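Long-range contact in carbohydrate-binding protein (Flavonifractor plautii, PDB 6N1B), which probably removes the acetyl group from the N-acetylgalactosamine of the blood group A antigen, a step in converting type A blood to type O: residues Ile287-Ala292 and Gln333-Ser338. Residues are numbered along the deposited sequence; the frame is centred on the assembly and turned at random.
Sequences ISQCFA and QIYRSS
Q289 reaches over Y335 and makes the largest share of the contact: its OE1 stands 3.8 Å above the centre of the tyrosine ring, and the amide plane is turned 57° from that ring. The amide is therefore tilted rather than stacked flat. NE2 sits beyond the CD1-CE1 rim of the same face, 3.3 Å from Y335 CD1, while Q289 CG rests 3.3 Å from I334 O. With CG anti to the backbone N (chi1 175°) and the chain extended beyond it, the glutamine spans two nearly antiparallel strands whose axes lie 6.5 Å apart. OE1 also lies 3.0 Å from R336 N, at an angle too poor for a hydrogen bond. NE2 is hydrogen-bonded to the OG of S299, which also bonds I334 O. Farther along, a water bridges the backbones, donating to I287 O and accepting from S337 N, both at 2.9 Å. Beside it, I287 CG2 meets S337 CB at 4.3 Å. The hydroxyl of Y335 bonds W271, and R336 reaches D56 and D122 of a calcium site. The two strands belong to neighbouring antiparallel sheets, whose succession along the chain is consistent with a five-bladed beta-propeller, here beside the glycan pocket that includes Y335.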
ATOM      1  N   ILE A 287      -3.684  -2.654  -8.930  1.00  7.22           N
ATOM      2  CA  ILE A 287      -3.100  -3.950  -8.606  1.00  7.89           C
ATOM      3  C   ILE A 287      -3.779  -4.419  -7.341  1.00  8.64           C
ATOM      4  O   ILE A 287      -3.675  -3.804  -6.279  1.00  8.39           O
ATOM      5  CB  ILE A 287      -1.533  -3.807  -8.429  1.00  9.54           C
ATOM      6  CG1 ILE A 287      -0.908  -3.519  -9.736  1.00  9.36           C
ATOM      7  CG2 ILE A 287      -1.012  -5.087  -7.853  1.00 11.73           C
ATOM      8  CD1 ILE A 287       0.613  -3.440  -9.706  1.00 11.99           C
ATOM      9  N   SER A 288      -4.462  -5.552  -7.474  1.00  8.23           N
ATOM     10  CA  SER A 288      -5.247  -6.173  -6.389  1.00  8.00           C
ATOM     11  C   SER A 288      -4.550  -7.447  -5.875  1.00  7.26           C
ATOM     12  O   SER A 288      -4.315  -8.369  -6.677  1.00  8.26           O
ATOM     13  CB  SER A 288      -6.651  -6.538  -6.934  1.00  8.64           C
ATOM     14  OG  SER A 288      -7.340  -7.329  -6.016  1.00  9.03           O
ATOM     15  N   GLN A 289      -4.258  -7.475  -4.593  1.00  7.23           N
ATOM     16  CA  GLN A 289      -3.890  -8.725  -3.929  1.00  7.70           C
ATOM     17  C   GLN A 289      -5.208  -9.419  -3.624  1.00  8.19           C
ATOM     18  O   GLN A 289      -6.060  -8.878  -2.893  1.00  8.21           O
ATOM     19  CB  GLN A 289      -3.151  -8.403  -2.611  1.00  7.75           C
ATOM     20  CG  GLN A 289      -2.854  -9.655  -1.826  1.00  7.72           C
ATOM     21  CD  GLN A 289      -2.507  -9.408  -0.378  1.00  7.77           C
ATOM     22  OE1 GLN A 289      -2.426  -8.248   0.063  1.00  8.87           O
ATOM     23  NE2 GLN A 289      -2.402 -10.522   0.419  1.00  8.18           N
ATOM     24  N   CYS A 290      -5.408 -10.600  -4.239  1.00  8.19           N
ATOM     25  CA  CYS A 290      -6.705 -11.255  -4.308  1.00  8.23           C
ATOM     26  C   CYS A 290      -6.580 -12.735  -4.203  1.00  8.93           C
ATOM     27  O   CYS A 290      -5.448 -13.285  -4.221  1.00  9.10           O
ATOM     28  CB  CYS A 290      -7.485 -10.777  -5.541  1.00  8.79           C
ATOM     29  SG  CYS A 290      -6.626 -11.153  -7.099  1.00  9.63           S
ATOM     30  N   PHE A 291      -7.699 -13.456  -4.182  1.00  7.92           N
ATOM     31  CA  PHE A 291      -7.693 -14.885  -3.894  1.00  8.42           C
ATOM     32  C   PHE A 291      -8.969 -15.531  -4.379  1.00  9.46           C
ATOM     33  O   PHE A 291     -10.052 -14.865  -4.349  1.00  9.29           O
ATOM     34  CB  PHE A 291      -7.447 -15.138  -2.408  1.00  9.32           C
ATOM     35  CG  PHE A 291      -8.476 -14.493  -1.519  1.00  9.09           C
ATOM     36  CD1 PHE A 291      -8.357 -13.167  -1.131  1.00  8.73           C
ATOM     37  CD2 PHE A 291      -9.603 -15.224  -1.137  1.00  9.61           C
ATOM     38  CE1 PHE A 291      -9.332 -12.583  -0.357  1.00  8.40           C
ATOM     39  CE2 PHE A 291     -10.554 -14.632  -0.347  1.00 10.17           C
ATOM     40  CZ  PHE A 291     -10.453 -13.304  -0.002  1.00  9.77           C
ATOM     41  N   ALA A 292      -8.902 -16.808  -4.711  1.00  9.38           N
ATOM     42  CA  ALA A 292     -10.098 -17.575  -5.144  1.00  9.96           C
ATOM     43  C   ALA A 292     -10.641 -18.472  -4.053  1.00 11.10           C
ATOM     44  O   ALA A 292     -11.793 -18.932  -4.149  1.00 12.09           O
ATOM     45  CB  ALA A 292      -9.771 -18.446  -6.356  1.00 11.63           C
ATOM     46  N   GLN A 333       2.838 -16.114  -0.155  1.00  9.51           N
ATOM     47  CA  GLN A 333       1.803 -15.298  -0.801  1.00  9.40           C
ATOM     48  C   GLN A 333       2.434 -14.021  -1.302  1.00  8.96           C
ATOM     49  O   GLN A 333       3.444 -13.582  -0.686  1.00  9.19           O
ATOM     50  CB  GLN A 333       0.649 -15.006   0.153  1.00 10.59           C
ATOM     51  CG  GLN A 333       0.884 -13.932   1.153  1.00 10.66           C
ATOM     52  CD  GLN A 333      -0.100 -13.919   2.289  1.00 10.00           C
ATOM     53  OE1 GLN A 333      -1.430 -13.903   2.008  1.00 13.33           O
ATOM     54  NE2 GLN A 333       0.329 -13.882   3.468  1.00  8.84           N
ATOM     55  N   ILE A 334       1.815 -13.425  -2.342  1.00  8.41           N
ATOM     56  CA  ILE A 334       2.114 -12.058  -2.641  1.00  7.70           C
ATOM     57  C   ILE A 334       1.191 -11.178  -1.859  1.00  8.02           C
ATOM     58  O   ILE A 334      -0.048 -11.444  -1.812  1.00  9.94           O
ATOM     59  CB  ILE A 334       2.066 -11.744  -4.132  1.00  8.95           C
ATOM     60  CG1 ILE A 334       2.886 -12.744  -4.963  1.00  8.89           C
ATOM     61  CG2 ILE A 334       2.452 -10.352  -4.395  1.00  9.58           C
ATOM     62  CD1 ILE A 334       4.323 -12.794  -4.613  1.00 11.11           C
ATOM     63  N   TYR A 335       1.747 -10.191  -1.177  1.00  8.52           N
ATOM     64  CA  TYR A 335       0.992  -9.293  -0.309  1.00  8.09           C
ATOM     65  C   TYR A 335       0.818  -7.925  -1.017  1.00  8.42           C
ATOM     66  O   TYR A 335       1.104  -7.784  -2.191  1.00  9.05           O
ATOM     67  CB  TYR A 335       1.665  -9.197   1.104  1.00  8.56           C
ATOM     68  CG  TYR A 335       0.678  -9.088   2.238  1.00  8.40           C
ATOM     69  CD1 TYR A 335       0.010 -10.296   2.625  1.00  9.94           C
ATOM     70  CD2 TYR A 335       0.328  -7.940   2.899  1.00  9.46           C
ATOM     71  CE1 TYR A 335      -0.969 -10.251   3.634  1.00 12.04           C
ATOM     72  CE2 TYR A 335      -0.639  -7.863   3.867  1.00 11.06           C
ATOM     73  CZ  TYR A 335      -1.296  -9.083   4.226  1.00 11.52           C
ATOM     74  OH  TYR A 335      -2.330  -9.024   5.180  1.00 14.08           O
ATOM     75  N   ARG A 336       0.285  -6.953  -0.279  1.00  8.11           N
ATOM     76  CA  ARG A 336      -0.075  -5.715  -0.913  1.00  8.46           C
ATOM     77  C   ARG A 336       1.054  -5.043  -1.601  1.00  8.74           C
ATOM     78  O   ARG A 336       2.171  -4.988  -1.063  1.00  9.37           O
ATOM     79  CB  ARG A 336      -0.720  -4.803   0.155  1.00  7.90           C
ATOM     80  CG  ARG A 336      -1.451  -3.588  -0.448  1.00  8.22           C
ATOM     81  CD  ARG A 336      -0.629  -2.312  -0.704  1.00  8.37           C
ATOM     82  NE  ARG A 336      -1.594  -1.221  -0.941  1.00  8.17           N
ATOM     83  CZ  ARG A 336      -1.255   0.051  -1.186  1.00  7.91           C
ATOM     84  NH1 ARG A 336       0.006   0.409  -1.304  1.00  8.25           N
ATOM     85  NH2 ARG A 336      -2.209   0.923  -1.423  1.00  8.41           N
ATOM     86  N   SER A 337       0.812  -4.543  -2.797  1.00  7.95           N
ATOM     87  CA  SER A 337       1.858  -4.024  -3.664  1.00  7.67           C
ATOM     88  C   SER A 337       1.504  -2.625  -4.118  1.00  8.40           C
ATOM     89  O   SER A 337       0.309  -2.258  -4.196  1.00 10.06           O
ATOM     90  CB  SER A 337       2.046  -4.981  -4.803  1.00  9.47           C
ATOM     91  OG  SER A 337       2.427  -6.293  -4.284  1.00  9.61           O
ATOM     92  N   SER A 338       2.477  -1.792  -4.432  1.00  8.05           N
ATOM     93  CA  SER A 338       2.318  -0.440  -4.932  1.00  7.65           C
ATOM     94  C   SER A 338       2.983  -0.326  -6.275  1.00  7.20           C
ATOM     95  O   SER A 338       3.953  -0.978  -6.531  1.00 10.14           O
ATOM     96  CB  SER A 338       2.896   0.513  -3.897  1.00  8.54           C
ATOM     97  OG  SER A 338       2.796   1.857  -4.291  1.00  9.39           O
TER
HETATM   98  O   HOH W   1      -1.815  -4.085  -4.030  1.00  9.62           O